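Local coordinates for uncharacterized protein Dfer_1899 (Dyadobacter fermentans, PDB 5HX0) that is of unknown function but, as a six-bladed beta-propeller of the non-viral sialidase type, is probably related to enzymes acting on sialic acid sugars, at residues Pro79-Lys82 and Val83-Glu86; Ala145-Pro149 and Asp150-Asn154; Thr227-Ser231 and Pro232-Ser236; Ala283-Gly286 and Asp287-Cys290. One frame throughout, in Å; residues are numbered along the deposited sequence. Where two conformers were deposited one is given.

In the fold
All four contacts lie where strands of a six-bladed propeller end or begin, as three turns and one helix start; local geometry follows location. Interactions 1 and 2 come from two successive blades; both face the second subunit, the first largely buried and the second a surface contact. Their chemistry is a two-bond salt bridge in one case and helix-start backbone bonds in the other. Interactions 3 and 4, with centres about 15 Å apart, turn the chain between neighbouring strands of the two following blades, and no other chain of the assembly touches them. Interaction 3 is partly buried, with a salt bridge and a beta bulge; interaction 4 combines a surface turn, a water and an apolar patch.

Interaction 1: residues Pro79-Lys82 and Val83-Glu86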
loop_
_atom_site.group_PDB
_atom_site.type_symbol
_atom_site.label_atom_id
_atom_site.label_comp_id
_atom_site.label_asym_id
_atom_site.label_seq_id
_atom_site.Cartn_x
_atom_site.Cartn_y
_atom_site.Cartn_z
ATOM N N PRO A 79 8.840 6.804 1.174
ATOM C CA PRO A 79 10.192 6.933 0.625
ATOM C C PRO A 79 10.867 8.186 1.147
ATOM O O PRO A 79 10.244 9.244 1.255
ATOM C CB PRO A 79 9.960 7.011 -0.891
ATOM C CG PRO A 79 8.663 6.301 -1.117
ATOM C CD PRO A 79 7.823 6.610 0.115
ATOM N N ASP A 80 12.142 8.049 1.521
ATOM C CA ASP A 80 13.008 9.223 1.560
ATOM C C ASP A 80 13.262 9.627 0.118
ATOM O O ASP A 80 13.825 8.838 -0.645
ATOM C CB ASP A 80 14.324 8.926 2.273
ATOM C CG ASP A 80 15.166 10.195 2.490
ATOM O OD1 ASP A 80 15.411 10.948 1.509
ATOM O OD2 ASP A 80 15.549 10.462 3.655
ATOM N N ARG A 81 12.824 10.835 -0.263
ATOM C CA ARG A 81 12.825 11.210 -1.676
ATOM C C ARG A 81 14.231 11.294 -2.246
ATOM O O ARG A 81 14.382 11.359 -3.473
ATOM C CB ARG A 81 12.080 12.540 -1.876
ATOM C CG ARG A 81 10.605 12.527 -1.356
ATOM C CD ARG A 81 9.758 11.498 -2.075
ATOM N NE ARG A 81 9.623 11.847 -3.494
ATOM C CZ ARG A 81 8.684 11.355 -4.306
ATOM N NH1 ARG A 81 7.789 10.483 -3.859
ATOM N NH2 ARG A 81 8.647 11.729 -5.578
ATOM N N LYS A 82 15.269 11.275 -1.393
ATOM C CA LYS A 82 16.629 11.189 -1.915
ATOM C C LYS A 82 16.863 9.921 -2.730
ATOM O O LYS A 82 17.745 9.917 -3.597
ATOM C CB LYS A 82 17.645 11.279 -0.774
ATOM C CG LYS A 82 17.809 12.706 -0.255
ATOM C CD LYS A 82 18.643 12.746 1.022
ATOM C CE LYS A 82 18.754 14.158 1.575
ATOM N NZ LYS A 82 19.281 14.152 2.977
ATOM N N VAL A 83 16.087 8.855 -2.508
ATOM C CA VAL A 83 16.253 7.671 -3.362
ATOM C C VAL A 83 15.889 7.958 -4.823
ATOM O O VAL A 83 16.286 7.206 -5.722
ATOM C CB VAL A 83 15.440 6.453 -2.875
ATOM C CG1 VAL A 83 15.781 6.080 -1.421
ATOM C CG2 VAL A 83 13.903 6.656 -3.126
ATOM N N PHE A 84 15.107 9.003 -5.080
ATOM C CA PHE A 84 14.782 9.420 -6.439
ATOM C C PHE A 84 15.639 10.586 -6.915
ATOM O O PHE A 84 15.287 11.239 -7.907
ATOM C CB PHE A 84 13.313 9.817 -6.532
ATOM C CG PHE A 84 12.359 8.710 -6.179
ATOM C CD1 PHE A 84 12.444 7.469 -6.804
ATOM C CD2 PHE A 84 11.374 8.916 -5.219
ATOM C CE1 PHE A 84 11.551 6.445 -6.482
ATOM C CE2 PHE A 84 10.482 7.899 -4.896
ATOM C CZ PHE A 84 10.575 6.668 -5.526
ATOM N N GLY A 85 16.727 10.896 -6.214
ATOM C CA GLY A 85 17.547 12.023 -6.630
ATOM C C GLY A 85 16.952 13.380 -6.341
ATOM O O GLY A 85 17.424 14.380 -6.893
ATOM N N GLU A 86 15.928 13.457 -5.490
ATOM C CA GLU A 86 15.323 14.745 -5.184
ATOM C C GLU A 86 16.052 15.410 -4.013
ATOM O O GLU A 86 16.857 14.795 -3.318
ATOM C CB GLU A 86 13.825 14.567 -4.905
ATOM C CG GLU A 86 13.116 13.853 -6.069
ATOM C CD GLU A 86 11.632 13.585 -5.838
ATOM O OE1 GLU A 86 11.085 13.968 -4.773
ATOM O OE2 GLU A 86 11.014 12.976 -6.743
#
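Arg81 and Glu86 run alongside each other in the same direction, the guanidinium offering its NE side to the carboxylate. Arg81 NE gives a hydrogen bond of 2.9 Å to Glu86 OE1, and Arg81 NH2 one of 2.9 Å to Glu86 OE2. The two planes are 46° apart, making the salt bridge a twisted one: OE1 is approached from above the carboxylate plane, OE2 on its syn side, somewhat out of the plane. Bends at chi2 and chi3 (-61° and -65°) carry the guanidinium back along the turn, where Phe84 CD2 sits 3.7 Å over the centre of one face with the ring inclined steeply to it. Pro79 CB reaches the same ring at Phe84 CE2, 4.1 Å away.

The backbone beneath is a short 3-10 turn in the loop between the second and third strands of a propeller blade, 71-79 and 97-103. It opens with an Asx turn, Asp80 OD1 accepting from Lys82 N at 2.9 Å. Val83 N bonds to Asp80 O at 2.9 Å, and Arg81 O takes Phe84 N and Glu86 N from opposite faces of its carbonyl plane. Both charged groups have further partners: Arg81 NH1 forms a salt bridge with Asp93, and Arg81 NH2 bonds Phe146 O of the second subunit. Glu86 OE2 also accepts from Arg148 N of that subunit, while Phe84 packs on its Leu147.

Interaction 2: residues Ala145-Pro149 and Asp150-Asn154; sequences AFLRP and DGMEN
Arg148 O is the polar atom on which the start of the 149-154 helix closes. The N of Met152 (a selenomethionine here) reaches it at 3.0 Å, nearly along the C=O axis, and Gly151 N approaches at 2.9 Å in a bond that is weak because its N-H points well off the oxygen. One residue on, Glu153 N bonds to Pro149 O at 3.1 Å, continuing the helical pattern. Arg148 thus occupies the N-cap position, with Pro149 in the first turn of the helix, where a proline's lack of an N-H costs no helical bond.

Side chains also meet across the corner. The Met152 chain is bent at chi2 and chi3 (-67° and -53°), which swings SE back alongside Leu147 CB at 3.8 Å; Leu147 CD2 lies over the Gly151 backbone, 3.9 Å from Gly151 C. In Asp150, chi1 (47°) sets CG between the backbone N and the carbonyl carbon, bringing OD1 to 3.6 Å from Arg148 CB, and Glu153 CG rests 3.3 Å from Pro149 O.

The corner follows strand 137-145 and faces the second subunit, whose Lys87 N donates to Asp150 OD2 and whose Val92 O accepts from Arg148 NH2. Asp150 sits at the N-terminal end of the helix, where the helix dipole, as well as the bond across the interface, would probably favour its negative charge.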
loop_
_atom_site.group_PDB
_atom_site.type_symbol
_atom_site.label_atom_id
_atom_site.label_comp_id
_atom_site.label_asym_id
_atom_site.label_seq_id
_atom_site.Cartn_x
_atom_site.Cartn_y
_atom_site.Cartn_z
ATOM N N ALA A 145 -4.562 12.926 -1.347
ATOM C CA ALA A 145 -4.701 12.389 -2.693
ATOM C C ALA A 145 -3.864 13.203 -3.673
ATOM O O ALA A 145 -3.543 14.369 -3.430
ATOM C CB ALA A 145 -6.182 12.369 -3.117
ATOM N N PHE A 146 -3.508 12.584 -4.798
ATOM C CA PHE A 146 -2.622 13.225 -5.765
ATOM C C PHE A 146 -3.337 13.242 -7.104
ATOM O O PHE A 146 -3.484 12.205 -7.746
ATOM C CB PHE A 146 -1.268 12.510 -5.819
ATOM C CG PHE A 146 -0.507 12.631 -4.516
ATOM C CD1 PHE A 146 -0.852 11.850 -3.423
ATOM C CD2 PHE A 146 0.483 13.586 -4.366
ATOM C CE1 PHE A 146 -0.188 12.002 -2.184
ATOM C CE2 PHE A 146 1.159 13.735 -3.151
ATOM C CZ PHE A 146 0.818 12.932 -2.056
ATOM N N LEU A 147 -3.779 14.421 -7.516
ATOM C CA LEU A 147 -4.671 14.550 -8.653
ATOM C C LEU A 147 -3.928 15.099 -9.857
ATOM O O LEU A 147 -2.911 15.787 -9.729
ATOM C CB LEU A 147 -5.852 15.467 -8.321
ATOM C CG LEU A 147 -7.072 14.820 -7.666
ATOM C CD1 LEU A 147 -6.708 14.178 -6.345
ATOM C CD2 LEU A 147 -8.167 15.883 -7.463
ATOM N N ARG A 148 -4.467 14.791 -11.028
ATOM C CA ARG A 148 -3.970 15.293 -12.300
ATOM C C ARG A 148 -4.679 16.592 -12.637
ATOM O O ARG A 148 -5.682 16.938 -12.005
ATOM C CB ARG A 148 -4.174 14.226 -13.372
ATOM C CG ARG A 148 -3.251 13.048 -13.147
ATOM C CD ARG A 148 -3.580 11.844 -14.030
ATOM N NE ARG A 148 -2.744 10.718 -13.632
ATOM C CZ ARG A 148 -3.058 9.434 -13.806
ATOM N NH1 ARG A 148 -4.213 9.078 -14.378
ATOM N NH2 ARG A 148 -2.215 8.502 -13.392
ATOM N N PRO A 149 -4.169 17.357 -13.620
ATOM C CA PRO A 149 -4.706 18.715 -13.830
ATOM C C PRO A 149 -6.200 18.768 -14.082
ATOM O O PRO A 149 -6.860 19.684 -13.574
ATOM C CB PRO A 149 -3.912 19.217 -15.047
ATOM C CG PRO A 149 -2.618 18.514 -14.960
ATOM C CD PRO A 149 -2.956 17.126 -14.432
ATOM N N ASP A 150 -6.768 17.829 -14.843
ATOM C CA ASP A 150 -8.213 17.877 -15.046
ATOM C C ASP A 150 -8.967 17.606 -13.746
ATOM O O ASP A 150 -10.056 18.151 -13.534
ATOM C CB ASP A 150 -8.648 16.905 -16.153
ATOM C CG ASP A 150 -8.026 15.513 -16.022
ATOM O OD1 ASP A 150 -6.913 15.371 -15.460
ATOM O OD2 ASP A 150 -8.657 14.554 -16.516
ATOM N N GLY A 151 -8.401 16.799 -12.853
ATOM C CA GLY A 151 -9.021 16.630 -11.551
ATOM C C GLY A 151 -8.990 17.903 -10.725
ATOM O O GLY A 151 -9.994 18.283 -10.112
HETATM N N MSE A 152 -7.844 18.574 -10.693
HETATM C CA MSE A 152 -7.703 19.790 -9.913
HETATM C C MSE A 152 -8.736 20.825 -10.357
HETATM O O MSE A 152 -9.372 21.468 -9.521
HETATM C CB MSE A 152 -6.295 20.352 -10.052
HETATM C CG MSE A 152 -5.210 19.440 -9.559
HETATM SE SE MSE A 152 -5.328 19.213 -7.638
HETATM C CE MSE A 152 -5.348 21.097 -7.118
ATOM N N GLU A 153 -8.924 20.944 -11.676
ATOM C CA GLU A 153 -9.863 21.931 -12.210
ATOM C C GLU A 153 -11.294 21.673 -11.758
ATOM O O GLU A 153 -12.090 22.614 -11.682
ATOM C CB GLU A 153 -9.821 21.946 -13.739
ATOM C CG GLU A 153 -8.523 22.415 -14.353
ATOM C CD GLU A 153 -8.546 22.320 -15.877
ATOM O OE1 GLU A 153 -9.595 22.637 -16.482
ATOM O OE2 GLU A 153 -7.523 21.913 -16.468
ATOM N N ASN A 154 -11.646 20.424 -11.454
ATOM C CA ASN A 154 -13.035 20.076 -11.173
ATOM C C ASN A 154 -13.345 19.930 -9.690
ATOM O O ASN A 154 -14.483 19.586 -9.343
ATOM C CB ASN A 154 -13.410 18.789 -11.909
ATOM C CG ASN A 154 -13.524 18.999 -13.408
ATOM O OD1 ASN A 154 -12.849 18.333 -14.192
ATOM N ND2 ASN A 154 -14.375 19.937 -13.810
#

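Interaction 3: residues Thr227-Ser231 and Pro232-Ser236; sequences TDRQS and PNKTS
The guanidinium of Arg229 has Lys234 CE over the centre of one face, 4.1 Å above it, and two oxygens at its edge. One is Pro232 O, which takes a bond of 3.2 Å from Arg229 NE lying in both the carbonyl and the guanidinium planes; the other is water 1, which accepts from Arg229 NH2 and donates to Asn233 O. The bend at chi3 of Arg229 (76°) turns the group back beside the loop to meet them. The second flat group, the carboxylate of Asp228, is approached in two ways: Lys234 NZ meets Asp228 OD1 at 3.0 Å on its syn side but tilted out of the carboxylate plane, with a weak bond to Asp228 OD2, and Ser236 OG donates to Asp228 OD2 at 2.8 Å from above the plane.

These side chains dress the hairpin joining strands 220-229 and 234-242 of one propeller blade. Asp228 and Arg229 both face Lys234 in a classic beta bulge: Asp228 N donates to Lys234 O at 2.9 Å, and Lys234 N to Arg229 O at 3.1 Å. The reversal includes a cis peptide before Pro232, and water 2 links Gln230 O with Asn233 ND2. On the face bearing Thr227 and Thr235, Thr227 OG1 touches Thr235 CG2 at 3.9 Å.

Lys234 NZ also donates to Asp258 O, and Ser236 OG is bonded to His238. Arg229 NH1 and Lys234 NZ are 5.6 Å apart, not in contact. The Asp228 carboxylate, bonded by both Lys234 NZ and Ser236 OG, probably offsets the like-charge cost.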
loop_
_atom_site.group_PDB
_atom_site.type_symbol
_atom_site.label_atom_id
_atom_site.label_comp_id
_atom_site.label_asym_id
_atom_site.label_seq_id
_atom_site.Cartn_x
_atom_site.Cartn_y
_atom_site.Cartn_z
ATOM N N THR A 227 -10.837 22.771 10.058
ATOM C CA THR A 227 -10.573 24.061 9.428
ATOM C C THR A 227 -11.873 24.850 9.439
ATOM O O THR A 227 -12.856 24.417 8.832
ATOM C CB THR A 227 -10.080 23.892 7.988
ATOM O OG1 THR A 227 -8.851 23.172 7.964
ATOM C CG2 THR A 227 -9.860 25.264 7.324
ATOM N N ASP A 228 -11.890 25.981 10.144
ATOM C CA ASP A 228 -13.096 26.785 10.261
ATOM C C ASP A 228 -12.985 28.154 9.604
ATOM O O ASP A 228 -13.958 28.907 9.622
ATOM C CB ASP A 228 -13.529 26.935 11.730
ATOM C CG ASP A 228 -12.455 27.511 12.642
ATOM O OD1 ASP A 228 -11.447 28.087 12.177
ATOM O OD2 ASP A 228 -12.658 27.379 13.871
ATOM N N ARG A 229 -11.846 28.480 9.006
ATOM C CA ARG A 229 -11.690 29.690 8.212
ATOM C C ARG A 229 -10.667 29.388 7.132
ATOM O O ARG A 229 -9.701 28.662 7.379
ATOM C CB ARG A 229 -11.235 30.889 9.064
ATOM C CG ARG A 229 -10.925 32.150 8.256
ATOM C CD ARG A 229 -10.806 33.361 9.158
ATOM N NE ARG A 229 -9.535 33.401 9.882
ATOM C CZ ARG A 229 -9.356 34.065 11.025
ATOM N NH1 ARG A 229 -10.369 34.723 11.580
ATOM N NH2 ARG A 229 -8.171 34.068 11.619
ATOM N N GLN A 230 -10.878 29.945 5.944
ATOM C CA GLN A 230 -10.015 29.572 4.833
ATOM C C GLN A 230 -8.856 30.539 4.630
ATOM O O GLN A 230 -7.733 30.098 4.361
ATOM C CB GLN A 230 -10.841 29.476 3.558
ATOM C CG GLN A 230 -10.065 28.968 2.377
ATOM C CD GLN A 230 -10.926 28.875 1.137
ATOM O OE1 GLN A 230 -12.137 29.110 1.186
ATOM N NE2 GLN A 230 -10.306 28.539 0.016
ATOM N N SER A 231 -9.100 31.845 4.732
ATOM C CA SER A 231 -8.027 32.828 4.566
ATOM C C SER A 231 -8.138 33.953 5.588
ATOM O O SER A 231 -9.088 34.732 5.568
ATOM C CB SER A 231 -8.031 33.412 3.157
ATOM O OG SER A 231 -7.892 32.394 2.186
ATOM N N PRO A 232 -7.163 34.025 6.505
ATOM C CA PRO A 232 -6.099 33.022 6.584
ATOM C C PRO A 232 -6.602 31.715 7.221
ATOM O O PRO A 232 -7.599 31.742 7.947
ATOM C CB PRO A 232 -5.045 33.704 7.461
ATOM C CG PRO A 232 -5.847 34.573 8.373
ATOM C CD PRO A 232 -7.054 35.037 7.573
ATOM N N ASN A 233 -5.939 30.601 6.913
ATOM C CA ASN A 233 -6.307 29.301 7.467
ATOM C C ASN A 233 -6.391 29.360 8.992
ATOM O O ASN A 233 -5.510 29.914 9.653
ATOM C CB ASN A 233 -5.275 28.257 7.024
ATOM C CG ASN A 233 -5.582 26.868 7.541
ATOM O OD1 ASN A 233 -5.200 26.504 8.658
ATOM N ND2 ASN A 233 -6.273 26.076 6.727
ATOM N N LYS A 234 -7.472 28.816 9.549
ATOM C CA LYS A 234 -7.573 28.646 10.994
ATOM C C LYS A 234 -8.222 27.306 11.302
ATOM O O LYS A 234 -9.141 26.875 10.596
ATOM C CB LYS A 234 -8.376 29.775 11.665
ATOM C CG LYS A 234 -8.172 29.844 13.191
ATOM C CD LYS A 234 -8.883 31.054 13.789
ATOM C CE LYS A 234 -10.368 30.983 13.544
ATOM N NZ LYS A 234 -11.058 29.969 14.433
ATOM N N THR A 235 -7.743 26.656 12.361
ATOM C CA THR A 235 -8.339 25.428 12.861
ATOM C C THR A 235 -8.756 25.597 14.315
ATOM O O THR A 235 -8.187 26.411 15.065
ATOM C CB THR A 235 -7.380 24.213 12.736
ATOM O OG1 THR A 235 -6.177 24.441 13.493
ATOM C CG2 THR A 235 -7.028 23.932 11.277
ATOM N N SER A 236 -9.753 24.806 14.705
ATOM C CA SER A 236 -10.226 24.730 16.084
ATOM C C SER A 236 -10.395 23.260 16.461
ATOM O O SER A 236 -10.427 22.382 15.595
ATOM C CB SER A 236 -11.560 25.492 16.256
ATOM O OG SER A 236 -12.502 25.007 15.307
HETATM O O HOH W 1 -5.637 32.427 11.226
HETATM O O HOH W 2 -7.617 26.827 4.439
#

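Interaction 4: residues Ala283-Gly286 and Asp287-Cys290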
loop_
_atom_site.group_PDB
_atom_site.type_symbol
_atom_site.label_atom_id
_atom_site.label_comp_id
_atom_site.label_asym_id
_atom_site.label_seq_id
_atom_site.Cartn_x
_atom_site.Cartn_y
_atom_site.Cartn_z
ATOM N N ALA A 283 -1.082 27.181 16.492
ATOM C CA ALA A 283 -0.416 27.990 15.477
ATOM C C ALA A 283 -0.799 29.441 15.730
ATOM O O ALA A 283 -1.945 29.729 16.089
ATOM C CB ALA A 283 -0.806 27.563 14.043
ATOM N N GLY A 284 0.164 30.347 15.588
ATOM C CA GLY A 284 -0.100 31.749 15.858
ATOM C C GLY A 284 0.042 32.153 17.308
ATOM O O GLY A 284 -0.409 33.240 17.681
ATOM N N LEU A 285 0.643 31.316 18.145
ATOM C CA LEU A 285 0.828 31.655 19.547
ATOM C C LEU A 285 2.231 31.281 19.999
ATOM O O LEU A 285 2.439 30.860 21.139
ATOM C CB LEU A 285 -0.224 30.979 20.432
ATOM C CG LEU A 285 -0.493 31.559 21.828
ATOM C CD1 LEU A 285 -0.959 33.025 21.728
ATOM C CD2 LEU A 285 -1.544 30.731 22.556
ATOM N N GLY A 286 3.212 31.440 19.116
ATOM C CA GLY A 286 4.604 31.241 19.494
ATOM C C GLY A 286 4.928 29.847 19.971
ATOM O O GLY A 286 5.771 29.685 20.864
ATOM N N ASP A 287 4.242 28.832 19.427
ATOM C CA ASP A 287 4.390 27.431 19.823
ATOM C C ASP A 287 4.011 27.188 21.285
ATOM O O ASP A 287 4.482 26.223 21.908
ATOM C CB ASP A 287 5.811 26.912 19.552
ATOM C CG ASP A 287 5.881 25.372 19.532
ATOM O OD1 ASP A 287 4.858 24.738 19.216
ATOM O OD2 ASP A 287 6.941 24.794 19.845
ATOM N N GLN A 288 3.168 28.041 21.855
ATOM C CA GLN A 288 2.733 27.833 23.226
ATOM C C GLN A 288 1.829 26.607 23.309
ATOM O O GLN A 288 0.838 26.506 22.578
ATOM C CB GLN A 288 1.996 29.069 23.732
ATOM C CG GLN A 288 1.497 28.949 25.141
ATOM C CD GLN A 288 2.591 29.113 26.166
ATOM O OE1 GLN A 288 2.457 28.648 27.290
ATOM N NE2 GLN A 288 3.677 29.782 25.789
ATOM N N ALA A 289 2.167 25.677 24.202
ATOM C CA ALA A 289 1.333 24.503 24.413
ATOM C C ALA A 289 0.162 24.882 25.316
ATOM O O ALA A 289 0.356 25.512 26.362
ATOM C CB ALA A 289 2.167 23.382 25.039
ATOM N N CYS A 290 -1.051 24.518 24.921
ATOM C CA CYS A 290 -2.230 24.967 25.654
ATOM C C CYS A 290 -3.033 23.792 26.202
ATOM O O CYS A 290 -2.815 22.628 25.852
ATOM C CB CYS A 290 -3.123 25.849 24.769
ATOM S SG CYS A 290 -2.330 27.441 24.389
HETATM O O HOH W 3 1.724 28.701 18.174
#
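Leu285 has CG turned opposite its backbone N (chi1 -160°), and the next torsion carries CD2 over the following strand to touch Cys290 SG at 3.8 Å. Cys290 CB points toward the leucine, and SG, beside the backbone N, makes the touch. Nearby, Gln288 CB approaches Leu285 CG obliquely at 4.0 Å, while in one of its two conformers the rest of the Gln288 chain bends off at chi2 (77°) and its OE1 accepts from Gly308 N. The patch extends to Trp304, which packs on both Leu285 and Cys290.

Beneath these side chains runs a type I' beta turn from Leu285 to Gln288, within the loop that leads from strand 276-283 into its antiparallel neighbour 288-294 in one propeller blade. Gln288 N closes it on Leu285 O at 3.0 Å, arriving from above the carbonyl plane. Gly286 and Asp287 occupy the two central positions, both with positive phi, a conformation easy for glycine and tolerated by aspartate better than by most other residues. Water 3 supports the inside of the bend, accepting from Leu285 N at 2.8 Å and from Asp287 N at 2.8 Å, so that two backbone N-H groups share one oxygen.

Asp287 sends its carboxylate away from the leucine: OD1 is hydrogen-bonded to His312 ND1 and OD2 to His332 NE2, and Gly286 O accepts from Gln310 NE2. Held at both oxygens by histidines, that carboxylate probably has its orientation fixed, and it ties the turn to later parts of the chain.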